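Local coordinates for glutaredoxin-2 (Vaccinia virus, PDB 2G2Q), which passes disulfide bonds to viral membrane proteins in the cytoplasmic oxidation pathway needed for virion morphogenesis and replication, at residues A[74-88]-A[107-119]. Sequence-based numbering, arbitrary orientation.
Sequences FKYNPQTKQMAFVDI and LKSEIEKATYGVW. With SO4 (sulfate ion), chain D.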
loop_
_atom_site.group_PDB
_atom_site.type_symbol
_atom_site.label_atom_id
_atom_site.label_comp_id
_atom_site.label_asym_id
_atom_site.label_seq_id
_atom_site.Cartn_x
_atom_site.Cartn_y
_atom_site.Cartn_z
ATOM N N PHE A 74 6.060 1.048 -2.937
ATOM C CA PHE A 74 7.093 1.176 -3.936
ATOM C C PHE A 74 8.457 1.128 -3.261
ATOM O O PHE A 74 8.610 1.426 -2.066
ATOM C CB PHE A 74 6.962 2.499 -4.695
ATOM C CG PHE A 74 5.698 2.626 -5.468
ATOM C CD1 PHE A 74 4.534 3.093 -4.856
ATOM C CD2 PHE A 74 5.657 2.282 -6.795
ATOM C CE1 PHE A 74 3.349 3.196 -5.567
ATOM C CE2 PHE A 74 4.485 2.400 -7.513
ATOM C CZ PHE A 74 3.322 2.848 -6.897
ATOM N N LYS A 75 9.450 0.761 -4.049
ATOM C CA LYS A 75 10.803 0.625 -3.561
ATOM C C LYS A 75 11.622 1.556 -4.440
ATOM O O LYS A 75 11.686 1.374 -5.658
ATOM C CB LYS A 75 11.248 -0.846 -3.649
ATOM C CG LYS A 75 12.645 -1.116 -3.116
ATOM C CD LYS A 75 12.976 -2.615 -3.037
ATOM C CE LYS A 75 13.206 -3.248 -4.411
ATOM N NZ LYS A 75 13.454 -4.721 -4.286
ATOM N N TYR A 76 12.201 2.586 -3.828
ATOM C CA TYR A 76 13.025 3.550 -4.554
ATOM C C TYR A 76 14.501 3.411 -4.184
ATOM O O TYR A 76 14.864 3.377 -2.992
ATOM C CB TYR A 76 12.561 4.999 -4.288
ATOM C CG TYR A 76 13.350 6.014 -5.084
ATOM C CD1 TYR A 76 13.345 5.982 -6.481
ATOM C CD2 TYR A 76 14.125 6.989 -4.452
ATOM C CE1 TYR A 76 14.051 6.904 -7.229
ATOM C CE2 TYR A 76 14.853 7.926 -5.200
ATOM C CZ TYR A 76 14.814 7.865 -6.593
ATOM O OH TYR A 76 15.543 8.766 -7.371
ATOM N N ASN A 77 15.350 3.362 -5.205
ATOM C CA ASN A 77 16.793 3.349 -4.990
ATOM C C ASN A 77 17.406 4.699 -5.299
ATOM O O ASN A 77 17.619 5.027 -6.466
ATOM C CB ASN A 77 17.481 2.229 -5.804
ATOM C CG ASN A 77 18.976 2.110 -5.504
ATOM O OD1 ASN A 77 19.715 3.107 -5.454
ATOM N ND2 ASN A 77 19.420 0.896 -5.293
ATOM N N PRO A 78 17.771 5.458 -4.251
ATOM C CA PRO A 78 18.225 6.860 -4.382
ATOM C C PRO A 78 19.579 7.016 -5.102
ATOM O O PRO A 78 19.908 8.100 -5.625
ATOM C CB PRO A 78 18.370 7.317 -2.927
ATOM C CG PRO A 78 17.667 6.282 -2.103
ATOM C CD PRO A 78 17.829 4.996 -2.851
ATOM N N GLN A 79 20.362 5.953 -5.115
ATOM C CA GLN A 79 21.667 5.984 -5.749
ATOM C C GLN A 79 21.555 5.678 -7.245
ATOM O O GLN A 79 22.122 6.392 -8.071
ATOM C CB GLN A 79 22.595 4.993 -5.046
ATOM C CG GLN A 79 22.906 5.370 -3.612
ATOM C CD GLN A 79 24.196 6.160 -3.493
ATOM O OE1 GLN A 79 24.406 7.154 -4.200
ATOM N NE2 GLN A 79 25.080 5.714 -2.599
ATOM N N THR A 80 20.840 4.609 -7.599
ATOM C CA THR A 80 20.585 4.307 -9.016
ATOM C C THR A 80 19.457 5.146 -9.616
ATOM O O THR A 80 19.365 5.267 -10.830
ATOM C CB THR A 80 20.237 2.832 -9.279
ATOM O OG1 THR A 80 18.899 2.565 -8.836
ATOM C CG2 THR A 80 21.228 1.881 -8.625
ATOM N N LYS A 81 18.595 5.706 -8.769
ATOM C CA LYS A 81 17.446 6.501 -9.221
ATOM C C LYS A 81 16.423 5.629 -9.955
ATOM O O LYS A 81 15.764 6.064 -10.904
ATOM C CB LYS A 81 17.898 7.696 -10.069
ATOM C CG LYS A 81 18.705 8.721 -9.282
ATOM C CD LYS A 81 19.261 9.839 -10.174
ATOM C CE LYS A 81 19.710 11.023 -9.331
ATOM N NZ LYS A 81 20.714 11.897 -10.026
ATOM N N GLN A 82 16.295 4.386 -9.490
ATOM C CA GLN A 82 15.401 3.418 -10.090
ATOM C C GLN A 82 14.295 3.133 -9.128
ATOM O O GLN A 82 14.441 3.330 -7.922
ATOM C CB GLN A 82 16.123 2.125 -10.394
ATOM C CG GLN A 82 16.981 2.194 -11.612
ATOM C CD GLN A 82 17.704 0.903 -11.867
ATOM O OE1 GLN A 82 17.546 0.313 -12.930
ATOM N NE2 GLN A 82 18.506 0.450 -10.898
HETATM N N MSE A 83 13.196 2.637 -9.679
HETATM C CA MSE A 83 11.974 2.444 -8.943
HETATM C C MSE A 83 11.487 1.010 -9.139
HETATM O O MSE A 83 11.741 0.392 -10.178
HETATM C CB MSE A 83 10.952 3.446 -9.461
HETATM C CG MSE A 83 9.765 3.611 -8.606
HETATM SE SE MSE A 83 10.074 4.428 -6.900
HETATM C CE MSE A 83 10.339 6.320 -7.524
ATOM N N ALA A 84 10.801 0.489 -8.128
ATOM C CA ALA A 84 10.257 -0.847 -8.166
ATOM C C ALA A 84 8.839 -0.904 -7.608
ATOM O O ALA A 84 8.528 -0.261 -6.608
ATOM C CB ALA A 84 11.164 -1.797 -7.419
ATOM N N PHE A 85 7.985 -1.677 -8.276
ATOM C CA PHE A 85 6.618 -1.942 -7.846
ATOM C C PHE A 85 6.522 -3.185 -6.988
ATOM O O PHE A 85 6.649 -4.272 -7.498
ATOM C CB PHE A 85 5.767 -2.230 -9.069
ATOM C CG PHE A 85 4.819 -1.152 -9.411
ATOM C CD1 PHE A 85 3.544 -1.135 -8.850
ATOM C CD2 PHE A 85 5.186 -0.149 -10.304
ATOM C CE1 PHE A 85 2.630 -0.107 -9.174
ATOM C CE2 PHE A 85 4.302 0.886 -10.644
ATOM C CZ PHE A 85 3.020 0.911 -10.081
ATOM N N VAL A 86 6.248 -3.054 -5.698
ATOM C CA VAL A 86 6.098 -4.258 -4.877
ATOM C C VAL A 86 4.727 -4.946 -5.050
ATOM O O VAL A 86 3.674 -4.294 -5.001
ATOM C CB VAL A 86 6.399 -3.971 -3.393
ATOM C CG1 VAL A 86 6.435 -5.252 -2.598
ATOM C CG2 VAL A 86 7.735 -3.228 -3.251
ATOM N N ASP A 87 4.760 -6.269 -5.262
ATOM C CA ASP A 87 3.551 -7.092 -5.372
ATOM C C ASP A 87 3.147 -7.711 -4.019
ATOM O O ASP A 87 3.500 -8.856 -3.694
ATOM C CB ASP A 87 3.720 -8.157 -6.451
ATOM C CG ASP A 87 2.432 -8.896 -6.753
ATOM O OD1 ASP A 87 2.429 -9.776 -7.646
ATOM O OD2 ASP A 87 1.414 -8.610 -6.092
ATOM N N ILE A 88 2.353 -6.952 -3.267
ATOM C CA ILE A 88 2.060 -7.249 -1.860
ATOM C C ILE A 88 0.817 -8.100 -1.556
ATOM O O ILE A 88 0.621 -8.512 -0.412
ATOM C CB ILE A 88 1.908 -5.952 -1.074
ATOM C CG1 ILE A 88 0.688 -5.173 -1.593
ATOM C CG2 ILE A 88 3.205 -5.165 -1.137
ATOM C CD1 ILE A 88 0.405 -3.906 -0.854
ATOM N N LEU A 107 5.814 -10.521 3.010
ATOM C CA LEU A 107 5.989 -9.129 2.641
ATOM C C LEU A 107 7.477 -8.811 2.433
ATOM O O LEU A 107 7.840 -8.170 1.449
ATOM C CB LEU A 107 5.349 -8.194 3.675
ATOM C CG LEU A 107 5.431 -6.704 3.350
ATOM C CD1 LEU A 107 4.747 -6.347 2.014
ATOM C CD2 LEU A 107 4.856 -5.876 4.471
ATOM N N LYS A 108 8.329 -9.282 3.346
ATOM C CA LYS A 108 9.764 -9.109 3.196
ATOM C C LYS A 108 10.255 -9.662 1.849
ATOM O O LYS A 108 10.934 -8.946 1.096
ATOM C CB LYS A 108 10.542 -9.731 4.360
ATOM C CG LYS A 108 12.019 -9.316 4.347
ATOM C CD LYS A 108 12.862 -9.902 5.494
ATOM C CE LYS A 108 14.254 -9.230 5.503
ATOM N NZ LYS A 108 15.103 -9.541 6.702
ATOM N N SER A 109 9.903 -10.917 1.556
ATOM C CA SER A 109 10.245 -11.555 0.278
ATOM C C SER A 109 9.810 -10.712 -0.913
ATOM O O SER A 109 10.612 -10.473 -1.818
ATOM C CB SER A 109 9.593 -12.936 0.136
ATOM O OG SER A 109 9.906 -13.791 1.213
ATOM N N GLU A 110 8.542 -10.290 -0.918
ATOM C CA GLU A 110 7.975 -9.558 -2.045
ATOM C C GLU A 110 8.693 -8.222 -2.264
ATOM O O GLU A 110 8.916 -7.801 -3.413
ATOM C CB GLU A 110 6.469 -9.344 -1.856
ATOM C CG GLU A 110 5.666 -10.666 -1.796
ATOM C CD GLU A 110 4.183 -10.464 -1.445
ATOM O OE1 GLU A 110 3.325 -11.116 -2.080
ATOM O OE2 GLU A 110 3.869 -9.653 -0.540
ATOM N N ILE A 111 9.045 -7.559 -1.161
ATOM C CA ILE A 111 9.775 -6.297 -1.217
ATOM C C ILE A 111 11.192 -6.543 -1.751
ATOM O O ILE A 111 11.733 -5.746 -2.511
ATOM C CB ILE A 111 9.869 -5.634 0.178
ATOM C CG1 ILE A 111 8.522 -5.062 0.591
ATOM C CG2 ILE A 111 10.948 -4.534 0.201
ATOM C CD1 ILE A 111 8.486 -4.708 2.076
ATOM N N GLU A 112 11.785 -7.652 -1.345
ATOM C CA GLU A 112 13.153 -7.913 -1.718
ATOM C C GLU A 112 13.323 -8.337 -3.172
ATOM O O GLU A 112 14.341 -8.035 -3.771
ATOM C CB GLU A 112 13.810 -8.880 -0.730
ATOM C CG GLU A 112 14.143 -8.172 0.590
ATOM C CD GLU A 112 14.786 -9.078 1.613
ATOM O OE1 GLU A 112 15.662 -8.588 2.359
ATOM O OE2 GLU A 112 14.427 -10.281 1.675
ATOM N N LYS A 113 12.310 -8.987 -3.732
ATOM C CA LYS A 113 12.337 -9.505 -5.110
ATOM C C LYS A 113 11.857 -8.489 -6.149
ATOM O O LYS A 113 12.005 -8.704 -7.343
ATOM C CB LYS A 113 11.452 -10.746 -5.227
ATOM C CG LYS A 113 11.934 -11.984 -4.485
ATOM C CD LYS A 113 10.745 -12.928 -4.222
ATOM C CE LYS A 113 11.067 -14.386 -4.545
ATOM N NZ LYS A 113 11.721 -15.176 -3.449
ATOM N N ALA A 114 11.247 -7.405 -5.697
ATOM C CA ALA A 114 10.701 -6.399 -6.597
ATOM C C ALA A 114 11.805 -5.831 -7.509
ATOM O O ALA A 114 12.818 -5.342 -7.029
ATOM C CB ALA A 114 10.045 -5.295 -5.785
ATOM N N THR A 115 11.594 -5.904 -8.817
ATOM C CA THR A 115 12.613 -5.522 -9.787
ATOM C C THR A 115 12.605 -4.045 -10.124
ATOM O O THR A 115 11.552 -3.448 -10.275
ATOM C CB THR A 115 12.475 -6.309 -11.098
ATOM O OG1 THR A 115 11.211 -5.996 -11.707
ATOM C CG2 THR A 115 12.607 -7.807 -10.849
ATOM N N TYR A 116 13.795 -3.473 -10.264
ATOM C CA TYR A 116 13.976 -2.056 -10.592
ATOM C C TYR A 116 13.835 -1.718 -12.064
ATOM O O TYR A 116 14.163 -2.528 -12.932
ATOM C CB TYR A 116 15.362 -1.595 -10.156
ATOM C CG TYR A 116 15.483 -1.446 -8.677
ATOM C CD1 TYR A 116 16.322 -2.279 -7.945
ATOM C CD2 TYR A 116 14.756 -0.486 -8.002
ATOM C CE1 TYR A 116 16.438 -2.148 -6.582
ATOM C CE2 TYR A 116 14.861 -0.355 -6.652
ATOM C CZ TYR A 116 15.706 -1.191 -5.940
ATOM O OH TYR A 116 15.804 -1.060 -4.574
ATOM N N GLY A 117 13.372 -0.494 -12.322
ATOM C CA GLY A 117 13.360 0.087 -13.655
ATOM C C GLY A 117 13.314 1.600 -13.653
ATOM O O GLY A 117 13.020 2.248 -12.632
ATOM N N VAL A 118 13.622 2.169 -14.811
ATOM C CA VAL A 118 13.318 3.576 -15.093
ATOM C C VAL A 118 11.999 3.595 -15.882
ATOM O O VAL A 118 11.901 2.981 -16.965
ATOM C CB VAL A 118 14.461 4.258 -15.908
ATOM C CG1 VAL A 118 13.980 5.546 -16.589
ATOM C CG2 VAL A 118 15.674 4.527 -15.018
ATOM N N TRP A 119 10.992 4.270 -15.324
ATOM C CA TRP A 119 9.697 4.472 -15.996
ATOM C C TRP A 119 9.614 5.901 -16.515
ATOM O O TRP A 119 9.796 6.843 -15.734
ATOM C CB TRP A 119 8.519 4.191 -15.043
ATOM C CG TRP A 119 8.718 2.977 -14.146
ATOM C CD1 TRP A 119 9.365 1.801 -14.464
ATOM C CD2 TRP A 119 8.262 2.826 -12.796
ATOM N NE1 TRP A 119 9.334 0.937 -13.390
ATOM C CE2 TRP A 119 8.667 1.542 -12.355
ATOM C CE3 TRP A 119 7.552 3.650 -11.909
ATOM C CZ2 TRP A 119 8.386 1.072 -11.065
ATOM C CZ3 TRP A 119 7.263 3.168 -10.634
ATOM C CH2 TRP A 119 7.687 1.898 -10.225
HETATM S S SO4 D . 16.635 -4.042 -2.303
HETATM O O1 SO4 D . 16.535 -3.489 -3.646
HETATM O O2 SO4 D . 15.353 -4.623 -1.906
HETATM O O3 SO4 D . 17.660 -5.087 -2.324
HETATM O O4 SO4 D . 17.021 -2.991 -1.362
HETATM O O HOH W 1 8.880 -3.423 -10.558
HETATM O O HOH W 2 7.296 -7.937 -5.662
#
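The ammonium of Lys75 sits at the C-terminal end of helix 104-113, bonded to the carbonyls of Ile111 and Ala114. The Lys75 chain, extended at chi1 (-178°) and bent at chi3, brings NZ to the helix end; Lys75 NZ donates to Ile111 O at 2.7 Å, nearly in line with the carbonyl, and to Ala114 O at 2.9 Å, in that carbonyl's plane on a lone pair. Lys75 NZ also donates to sulfate O2 at 3.0 Å, while Tyr116 OH donates to sulfate O1 at 2.7 Å; Tyr30 and Asn3 complete this anion site, whose occupant probably came from the crystallisation liquor.

One backbone pair adds a short, weakly bonded strand, 116-117, to the hairpin edge. Met83 N donates to Gly117 O at 3.0 Å and Gly117 N to Met83 O at 2.8 Å, an antiparallel hydrogen-bonded pair. Farther along, single waters take the place of direct backbone bonds, bridging Phe85 N to Thr115 O and Asp87 N to Glu110 O.

Aromatic groups cover both faces of this added edge. The Tyr116 ring crosses Lys75 and Asn77 at about a right angle and also touches Ala84 CB. The Gln82 amide, its plane 18° from that of the ring, lies against Tyr116 CB, not over the ring. On the face of Met83, the Trp119 six-membered ring receives selenomethionine Met83 CB over its face, 3.8 Å from CB to the ring centroid, and lies oblique to the Phe85 ring.

Apolar contacts join the end of the hairpin and the chain after it to the helix and the turn that follows: Val86 puts CG1 against Ile111 CG1 (3.8 Å) and CG2 against Ala114 CB, and Ile88 CG2 lies alongside Leu107 CD1. This is the C-terminal beta-beta-alpha unit of the thioredoxin fold, a hairpin with the last helix packed on one face, here extended by a short, weakly bonded edge strand after the helix.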